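Local coordinates for protein galactose mutarotase related enzyme (Lactobacillus acidophilus, PDB 3DCD) that is of uncertain function but, as a member of the aldose 1-epimerase family, probably binds a carbohydrate and may act as a sugar isomerase, at residues D203-L209 / A234-W240; E32-Q36 / P144-L148. All blocks are in the same frame, centred on the assembly; numbering follows the deposited sequence.

Contact 1. Residues D203-L209 / A234-W240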
ATOM      1  N   ASP A 203      -7.273   0.415  14.916  1.00 20.30           N
ATOM      2  CA  ASP A 203      -6.462  -0.021  13.767  1.00 20.45           C
ATOM      3  C   ASP A 203      -7.039   0.512  12.428  1.00 18.96           C
ATOM      4  O   ASP A 203      -7.868   1.421  12.424  1.00 19.09           O
ATOM      5  CB  ASP A 203      -6.316  -1.551  13.793  1.00 20.59           C
ATOM      6  CG  ASP A 203      -5.029  -2.038  13.186  1.00 24.01           C
ATOM      7  OD1 ASP A 203      -4.455  -1.376  12.284  1.00 25.44           O
ATOM      8  OD2 ASP A 203      -4.593  -3.124  13.611  1.00 28.58           O
ATOM      9  N   ALA A 204      -6.566  -0.035  11.312  1.00 17.89           N
ATOM     10  CA  ALA A 204      -6.849   0.453   9.956  1.00 17.53           C
ATOM     11  C   ALA A 204      -8.336   0.494   9.640  1.00 17.14           C
ATOM     12  O   ALA A 204      -9.090  -0.375  10.084  1.00 17.28           O
ATOM     13  CB  ALA A 204      -6.132  -0.426   8.921  1.00 17.75           C
ATOM     14  N   LEU A 205      -8.749   1.512   8.891  1.00 16.69           N
ATOM     15  CA  LEU A 205     -10.098   1.579   8.342  1.00 17.24           C
ATOM     16  C   LEU A 205     -10.037   0.838   7.002  1.00 17.58           C
ATOM     17  O   LEU A 205      -9.264   1.214   6.129  1.00 18.79           O
ATOM     18  CB  LEU A 205     -10.512   3.045   8.151  1.00 17.09           C
ATOM     19  CG  LEU A 205     -10.359   3.946   9.381  1.00 18.29           C
ATOM     20  CD1 LEU A 205     -10.660   5.430   9.039  1.00 21.24           C
ATOM     21  CD2 LEU A 205     -11.259   3.453  10.509  1.00 18.99           C
ATOM     22  N   ILE A 206     -10.833  -0.224   6.849  1.00 17.30           N
ATOM     23  CA  ILE A 206     -10.763  -1.053   5.652  1.00 16.09           C
ATOM     24  C   ILE A 206     -12.065  -0.956   4.904  1.00 16.83           C
ATOM     25  O   ILE A 206     -13.110  -1.289   5.472  1.00 16.80           O
ATOM     26  CB  ILE A 206     -10.474  -2.560   5.990  1.00 16.80           C
ATOM     27  CG1 ILE A 206      -9.153  -2.694   6.760  1.00 15.95           C
ATOM     28  CG2 ILE A 206     -10.466  -3.408   4.701  1.00 15.40           C
ATOM     29  CD1 ILE A 206      -8.874  -4.106   7.316  1.00 15.80           C
ATOM     30  N   TYR A 207     -11.994  -0.509   3.644  1.00 16.95           N
ATOM     31  CA  TYR A 207     -13.192  -0.328   2.822  1.00 17.59           C
ATOM     32  C   TYR A 207     -13.212  -1.271   1.630  1.00 18.00           C
ATOM     33  O   TYR A 207     -12.207  -1.453   0.944  1.00 17.73           O
ATOM     34  CB  TYR A 207     -13.353   1.137   2.379  1.00 17.61           C
ATOM     35  CG  TYR A 207     -13.406   2.102   3.551  1.00 18.96           C
ATOM     36  CD1 TYR A 207     -14.542   2.197   4.351  1.00 20.13           C
ATOM     37  CD2 TYR A 207     -12.292   2.890   3.879  1.00 21.14           C
ATOM     38  CE1 TYR A 207     -14.579   3.069   5.434  1.00 20.43           C
ATOM     39  CE2 TYR A 207     -12.318   3.759   4.962  1.00 19.98           C
ATOM     40  CZ  TYR A 207     -13.469   3.859   5.718  1.00 19.80           C
ATOM     41  OH  TYR A 207     -13.490   4.721   6.786  1.00 18.06           O
ATOM     42  N   GLU A 208     -14.368  -1.903   1.432  1.00 17.78           N
ATOM     43  CA  GLU A 208     -14.614  -2.743   0.282  1.00 17.90           C
ATOM     44  C   GLU A 208     -14.845  -1.824  -0.906  1.00 17.44           C
ATOM     45  O   GLU A 208     -15.712  -0.952  -0.851  1.00 17.66           O
ATOM     46  CB  GLU A 208     -15.847  -3.620   0.540  1.00 18.18           C
ATOM     47  CG  GLU A 208     -15.581  -4.725   1.594  1.00 18.08           C
ATOM     48  CD  GLU A 208     -16.759  -5.663   1.806  1.00 19.92           C
ATOM     49  OE1 GLU A 208     -17.851  -5.423   1.224  1.00 21.19           O
ATOM     50  OE2 GLU A 208     -16.589  -6.641   2.565  1.00 20.31           O
ATOM     51  N   LEU A 209     -14.053  -2.022  -1.961  1.00 17.27           N
ATOM     52  CA  LEU A 209     -14.146  -1.228  -3.183  1.00 17.35           C
ATOM     53  C   LEU A 209     -14.806  -2.019  -4.307  1.00 18.57           C
ATOM     54  O   LEU A 209     -14.738  -3.252  -4.328  1.00 18.86           O
ATOM     55  CB  LEU A 209     -12.756  -0.778  -3.628  1.00 16.65           C
ATOM     56  CG  LEU A 209     -12.008   0.117  -2.635  1.00 14.99           C
ATOM     57  CD1 LEU A 209     -10.639   0.498  -3.160  1.00 16.46           C
ATOM     58  CD2 LEU A 209     -12.816   1.377  -2.361  1.00 17.26           C
ATOM     59  N   ALA A 234      -8.367  -2.376  -7.345  1.00 16.50           N
ATOM     60  CA  ALA A 234      -8.184  -2.955  -5.996  1.00 16.61           C
ATOM     61  C   ALA A 234      -9.554  -3.247  -5.386  1.00 16.25           C
ATOM     62  O   ALA A 234     -10.434  -2.381  -5.426  1.00 16.98           O
ATOM     63  CB  ALA A 234      -7.396  -1.999  -5.087  1.00 16.19           C
ATOM     64  N   PRO A 235      -9.758  -4.462  -4.848  1.00 16.36           N
ATOM     65  CA  PRO A 235     -11.027  -4.744  -4.177  1.00 15.88           C
ATOM     66  C   PRO A 235     -11.136  -4.136  -2.775  1.00 15.87           C
ATOM     67  O   PRO A 235     -12.229  -4.131  -2.203  1.00 16.37           O
ATOM     68  CB  PRO A 235     -11.048  -6.265  -4.105  1.00 16.34           C
ATOM     69  CG  PRO A 235      -9.607  -6.657  -4.050  1.00 16.95           C
ATOM     70  CD  PRO A 235      -8.872  -5.643  -4.870  1.00 15.86           C
ATOM     71  N   PHE A 236     -10.023  -3.637  -2.230  1.00 15.49           N
ATOM     72  CA  PHE A 236     -10.009  -3.059  -0.880  1.00 15.58           C
ATOM     73  C   PHE A 236      -9.042  -1.882  -0.842  1.00 14.92           C
ATOM     74  O   PHE A 236      -8.056  -1.839  -1.590  1.00 13.99           O
ATOM     75  CB  PHE A 236      -9.523  -4.037   0.219  1.00 16.17           C
ATOM     76  CG  PHE A 236     -10.167  -5.410   0.201  1.00 17.08           C
ATOM     77  CD1 PHE A 236     -11.449  -5.607   0.721  1.00 16.70           C
ATOM     78  CD2 PHE A 236      -9.468  -6.500  -0.291  1.00 16.80           C
ATOM     79  CE1 PHE A 236     -12.037  -6.876   0.709  1.00 19.83           C
ATOM     80  CE2 PHE A 236     -10.037  -7.761  -0.312  1.00 18.92           C
ATOM     81  CZ  PHE A 236     -11.337  -7.956   0.193  1.00 17.46           C
ATOM     82  N   VAL A 237      -9.293  -0.966   0.085  1.00 14.69           N
ATOM     83  CA  VAL A 237      -8.270   0.019   0.457  1.00 15.48           C
ATOM     84  C   VAL A 237      -8.222   0.126   1.981  1.00 16.77           C
ATOM     85  O   VAL A 237      -9.269   0.148   2.650  1.00 18.00           O
ATOM     86  CB  VAL A 237      -8.517   1.408  -0.226  1.00 14.74           C
ATOM     87  CG1 VAL A 237      -9.837   2.042   0.236  1.00 15.16           C
ATOM     88  CG2 VAL A 237      -7.343   2.393   0.049  1.00 14.49           C
ATOM     89  N   GLY A 238      -7.018   0.163   2.538  1.00 16.92           N
ATOM     90  CA  GLY A 238      -6.890   0.427   3.972  1.00 16.92           C
ATOM     91  C   GLY A 238      -6.383   1.835   4.211  1.00 16.73           C
ATOM     92  O   GLY A 238      -5.502   2.315   3.490  1.00 17.01           O
ATOM     93  N   ILE A 239      -6.948   2.498   5.215  1.00 16.42           N
ATOM     94  CA  ILE A 239      -6.472   3.810   5.669  1.00 15.86           C
ATOM     95  C   ILE A 239      -5.964   3.614   7.096  1.00 15.46           C
ATOM     96  O   ILE A 239      -6.699   3.085   7.941  1.00 14.75           O
ATOM     97  CB  ILE A 239      -7.600   4.912   5.690  1.00 15.64           C
ATOM     98  CG1 ILE A 239      -8.548   4.842   4.469  1.00 16.90           C
ATOM     99  CG2 ILE A 239      -6.979   6.325   5.869  1.00 14.81           C
ATOM    100  CD1 ILE A 239      -7.899   5.071   3.103  1.00 19.35           C
ATOM    101  N   TRP A 240      -4.736   4.058   7.381  1.00 14.86           N
ATOM    102  CA  TRP A 240      -4.129   3.766   8.672  1.00 15.18           C
ATOM    103  C   TRP A 240      -3.106   4.830   9.071  1.00 14.89           C
ATOM    104  O   TRP A 240      -2.402   5.377   8.228  1.00 15.02           O
ATOM    105  CB  TRP A 240      -3.442   2.380   8.616  1.00 15.23           C
ATOM    106  CG  TRP A 240      -2.582   2.004   9.827  1.00 14.27           C
ATOM    107  CD1 TRP A 240      -3.004   1.443  11.009  1.00 16.18           C
ATOM    108  CD2 TRP A 240      -1.167   2.174   9.950  1.00 15.89           C
ATOM    109  NE1 TRP A 240      -1.923   1.244  11.857  1.00 15.71           N
ATOM    110  CE2 TRP A 240      -0.787   1.682  11.228  1.00 16.63           C
ATOM    111  CE3 TRP A 240      -0.176   2.685   9.098  1.00 15.51           C
ATOM    112  CZ2 TRP A 240       0.533   1.709  11.677  1.00 15.58           C
ATOM    113  CZ3 TRP A 240       1.148   2.704   9.550  1.00 16.44           C
ATOM    114  CH2 TRP A 240       1.486   2.214  10.825  1.00 15.79           C
TER
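Strands 205-208 and 236-240 run side by side as an antiparallel ladder, their short axes 4.7 Å apart and 162° between directions. Leu205 faces Ile239 and Tyr207 faces Val237 as hydrogen-bonded pairs; Leu205 N donates to Ile239 O, and Ile239 N back to Leu205 O, both at 2.8 Å. Beyond the last bridge, Leu209 N still reaches Pro235 O at 2.8 Å, but from above the carbonyl plane, as the chains leave sheet geometry. Gly238 passes opposite Ile206 in a non-hydrogen-bonded pair, its CA 3.3 Å from Leu205 O.

The face carrying Leu205, Tyr207, Val237 and Ile239 is mostly apolar. There the Tyr207 ring presents its edge to Ile239, CE2 to CG1 4.0 Å and in the ring plane. Leu209 has CG anti to its carbonyl carbon (chi1 -62°), which sends CD1 over the neighbouring strand to 3.7 Å from Val237 CB. Phe161 and Met163 cover this layer. On the other face, Glu208 CG meets the edge of the Phe236 ring, while its carboxylate goes to Arg184. At the far end Asp203 OD1 accepts from Ala204 N (2.7 Å) and lies near Trp240 CD1, carboxylate and indole planes 50° apart. Strand 205-208 also bonds to Ile172 and Val170, and strand 236-240 to strand 249-256: the antiparallel pairing belongs to the beta-sandwich fold of galactose mutarotase-like proteins.

Contact 2. Residues E32-Q36 / P144-L148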
ATOM      1  N   GLU A  32       8.282  17.608   0.731  1.00 15.78           N
ATOM      2  CA  GLU A  32       8.448  16.157   0.804  1.00 15.66           C
ATOM      3  C   GLU A  32       7.113  15.493   1.084  1.00 15.55           C
ATOM      4  O   GLU A  32       6.485  15.763   2.111  1.00 15.96           O
ATOM      5  CB  GLU A  32       9.428  15.781   1.916  1.00 15.88           C
ATOM      6  CG  GLU A  32       9.490  14.262   2.222  1.00 16.94           C
ATOM      7  CD  GLU A  32       9.987  13.439   1.046  1.00 17.07           C
ATOM      8  OE1 GLU A  32      11.150  13.618   0.650  1.00 17.41           O
ATOM      9  OE2 GLU A  32       9.211  12.606   0.516  1.00 16.96           O
ATOM     10  N   PHE A  33       6.668  14.619   0.191  1.00 15.08           N
ATOM     11  CA  PHE A  33       5.339  14.027   0.347  1.00 15.06           C
ATOM     12  C   PHE A  33       5.315  12.762   1.187  1.00 15.58           C
ATOM     13  O   PHE A  33       4.288  12.450   1.783  1.00 16.22           O
ATOM     14  CB  PHE A  33       4.675  13.805  -1.018  1.00 14.63           C
ATOM     15  CG  PHE A  33       4.323  15.089  -1.702  1.00 15.17           C
ATOM     16  CD1 PHE A  33       3.120  15.726  -1.415  1.00 14.89           C
ATOM     17  CD2 PHE A  33       5.207  15.687  -2.597  1.00 15.46           C
ATOM     18  CE1 PHE A  33       2.783  16.949  -2.033  1.00 15.37           C
ATOM     19  CE2 PHE A  33       4.886  16.897  -3.216  1.00 16.04           C
ATOM     20  CZ  PHE A  33       3.672  17.530  -2.926  1.00 14.60           C
HETATM   21  N   MSE A  34       6.435  12.051   1.240  1.00 15.25           N
HETATM   22  CA  MSE A  34       6.488  10.759   1.915  1.00 15.60           C
HETATM   23  C   MSE A  34       6.931  10.870   3.365  1.00 15.53           C
HETATM   24  O   MSE A  34       7.910  11.562   3.681  1.00 15.36           O
HETATM   25  CB  MSE A  34       7.450   9.806   1.201  1.00 15.23           C
HETATM   26  CG  MSE A  34       7.195   9.664  -0.275  1.00 16.80           C
HETATM   27 SE   MSE A  34       5.341   9.131  -0.745  1.00 29.16          SE
HETATM   28  CE  MSE A  34       5.211   7.495   0.267  1.00 16.92           C
ATOM     29  N   TRP A  35       6.200  10.166   4.226  1.00 15.68           N
ATOM     30  CA  TRP A  35       6.590   9.917   5.615  1.00 16.06           C
ATOM     31  C   TRP A  35       8.036   9.416   5.687  1.00 16.37           C
ATOM     32  O   TRP A  35       8.431   8.529   4.921  1.00 16.22           O
ATOM     33  CB  TRP A  35       5.627   8.905   6.229  1.00 16.04           C
ATOM     34  CG  TRP A  35       6.037   8.325   7.572  1.00 16.35           C
ATOM     35  CD1 TRP A  35       6.426   7.037   7.822  1.00 16.20           C
ATOM     36  CD2 TRP A  35       6.065   8.998   8.830  1.00 16.28           C
ATOM     37  NE1 TRP A  35       6.689   6.866   9.162  1.00 15.79           N
ATOM     38  CE2 TRP A  35       6.473   8.055   9.803  1.00 17.62           C
ATOM     39  CE3 TRP A  35       5.774  10.302   9.236  1.00 17.46           C
ATOM     40  CZ2 TRP A  35       6.616   8.385  11.149  1.00 15.88           C
ATOM     41  CZ3 TRP A  35       5.926  10.627  10.585  1.00 16.17           C
ATOM     42  CH2 TRP A  35       6.335   9.670  11.517  1.00 15.91           C
ATOM     43  N   GLN A  36       8.826  10.000   6.595  1.00 15.96           N
ATOM     44  CA  GLN A  36      10.274   9.752   6.617  1.00 15.83           C
ATOM     45  C   GLN A  36      10.712   8.685   7.614  1.00 16.26           C
ATOM     46  O   GLN A  36      11.883   8.632   8.008  1.00 15.67           O
ATOM     47  CB  GLN A  36      11.046  11.066   6.797  1.00 16.10           C
ATOM     48  CG  GLN A  36      10.969  11.929   5.537  1.00 16.23           C
ATOM     49  CD  GLN A  36      11.504  11.171   4.323  1.00 16.52           C
ATOM     50  OE1 GLN A  36      12.664  10.747   4.316  1.00 16.63           O
ATOM     51  NE2 GLN A  36      10.654  10.978   3.304  1.00 15.64           N
ATOM     52  N   PRO A 144       1.780   3.231   0.916  1.00 15.31           N
ATOM     53  CA  PRO A 144       2.519   4.496   1.023  1.00 14.91           C
ATOM     54  C   PRO A 144       2.095   5.323   2.251  1.00 15.32           C
ATOM     55  O   PRO A 144       0.898   5.437   2.507  1.00 14.43           O
ATOM     56  CB  PRO A 144       2.120   5.246  -0.253  1.00 15.38           C
ATOM     57  CG  PRO A 144       0.832   4.618  -0.694  1.00 15.46           C
ATOM     58  CD  PRO A 144       0.933   3.187  -0.297  1.00 14.26           C
ATOM     59  N   GLY A 145       3.063   5.868   3.003  1.00 15.39           N
ATOM     60  CA  GLY A 145       2.754   6.837   4.063  1.00 15.25           C
ATOM     61  C   GLY A 145       2.998   8.255   3.571  1.00 15.67           C
ATOM     62  O   GLY A 145       4.080   8.546   3.053  1.00 16.06           O
ATOM     63  N   PHE A 146       1.985   9.122   3.717  1.00 15.29           N
ATOM     64  CA  PHE A 146       2.050  10.525   3.269  1.00 15.12           C
ATOM     65  C   PHE A 146       2.081  11.487   4.431  1.00 14.98           C
ATOM     66  O   PHE A 146       1.212  11.413   5.308  1.00 14.55           O
ATOM     67  CB  PHE A 146       0.828  10.874   2.421  1.00 15.35           C
ATOM     68  CG  PHE A 146       0.625   9.958   1.259  1.00 15.28           C
ATOM     69  CD1 PHE A 146      -0.487   9.132   1.212  1.00 15.60           C
ATOM     70  CD2 PHE A 146       1.570   9.895   0.235  1.00 14.87           C
ATOM     71  CE1 PHE A 146      -0.676   8.252   0.124  1.00 16.94           C
ATOM     72  CE2 PHE A 146       1.399   9.030  -0.853  1.00 18.61           C
ATOM     73  CZ  PHE A 146       0.261   8.211  -0.907  1.00 18.12           C
ATOM     74  N   ASN A 147       3.053  12.406   4.423  1.00 15.05           N
ATOM     75  CA  ASN A 147       3.102  13.502   5.405  1.00 14.62           C
ATOM     76  C   ASN A 147       1.843  14.358   5.389  1.00 15.55           C
ATOM     77  O   ASN A 147       1.275  14.600   4.330  1.00 16.30           O
ATOM     78  CB  ASN A 147       4.276  14.453   5.108  1.00 15.24           C
ATOM     79  CG  ASN A 147       5.629  13.833   5.367  1.00 14.65           C
ATOM     80  OD1 ASN A 147       6.599  14.155   4.684  1.00 20.57           O
ATOM     81  ND2 ASN A 147       5.721  12.990   6.376  1.00 11.72           N
ATOM     82  N   LEU A 148       1.429  14.838   6.563  1.00 15.73           N
ATOM     83  CA  LEU A 148       0.477  15.931   6.654  1.00 16.99           C
ATOM     84  C   LEU A 148       1.325  17.149   6.998  1.00 18.06           C
ATOM     85  O   LEU A 148       1.880  17.218   8.096  1.00 18.04           O
ATOM     86  CB  LEU A 148      -0.568  15.676   7.749  1.00 16.71           C
ATOM     87  CG  LEU A 148      -1.202  14.284   7.766  1.00 17.39           C
ATOM     88  CD1 LEU A 148      -2.120  14.152   8.957  1.00 17.14           C
ATOM     89  CD2 LEU A 148      -1.975  13.997   6.474  1.00 18.07           C
TER
HETATM   90  O   HOH W   1       2.177  14.288   1.830  1.00 22.22           O
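Phe33 O comes to the edge of the Phe146 ring, near its plane, while Pro144 O lies over one face, offset toward the rim. The selenium of Met34, a selenomethionine, approaches this ring obliquely in a Met-aromatic contact, SE to CE2 of Phe146 3.9 Å. Two bends in the Met34 chain, chi2 -55° and chi3 -57°, curl it alongside Phe146 and bring CE to Pro144 CB at 3.9 Å. Against the Trp35 ring the Asn147 amide stands at the edge, the two planes 73° apart.

The backbones share a single bridge, Met34 with Phe146. Asn147 N donates to Phe33 O (2.9 Å) and Trp35 N to Gly145 O (2.9 Å), each coming from above the carbonyl plane. A water donates both to Phe33 O and to Asn147 O. Within the loop, Glu32 OE2 takes the Met34 N-H on its anti lone pair at 2.9 Å, its other oxygen, OE1, being hydrogen-bonded to Ser23, and Gln36 NE2 holds Met34 O.

Segment 32-36 thus runs along the end of strand 136-147. Val24 of strand 20-26 bonds to the backbone of Phe33, strands 226-232 and 282-292 pack against Phe146, and the Trp35 ring stacks on Tyr249.

In the fold
Both contacts are largely buried and serve the same antiparallel sheet, their centres about 18 Å apart and nearest atoms about 7 Å apart. Strand 249-256 lies between them, bonded to strand 236-240 of contact 1 and to strand 136-147 of contact 2. Contact 1 is a regular pairing of two strands, joined by repeated backbone bonds with a mostly apolar layer over one face. Contact 2 instead fastens an irregular loop to a strand end through one bridge with two backbone hydrogen bonds and a water, while polar side chains brace the loop internally, and reaches the more exposed Gln36. Aromatic rings connect the two regions: Trp42 touches both Trp240 and Trp35, and Tyr249 likewise meets both.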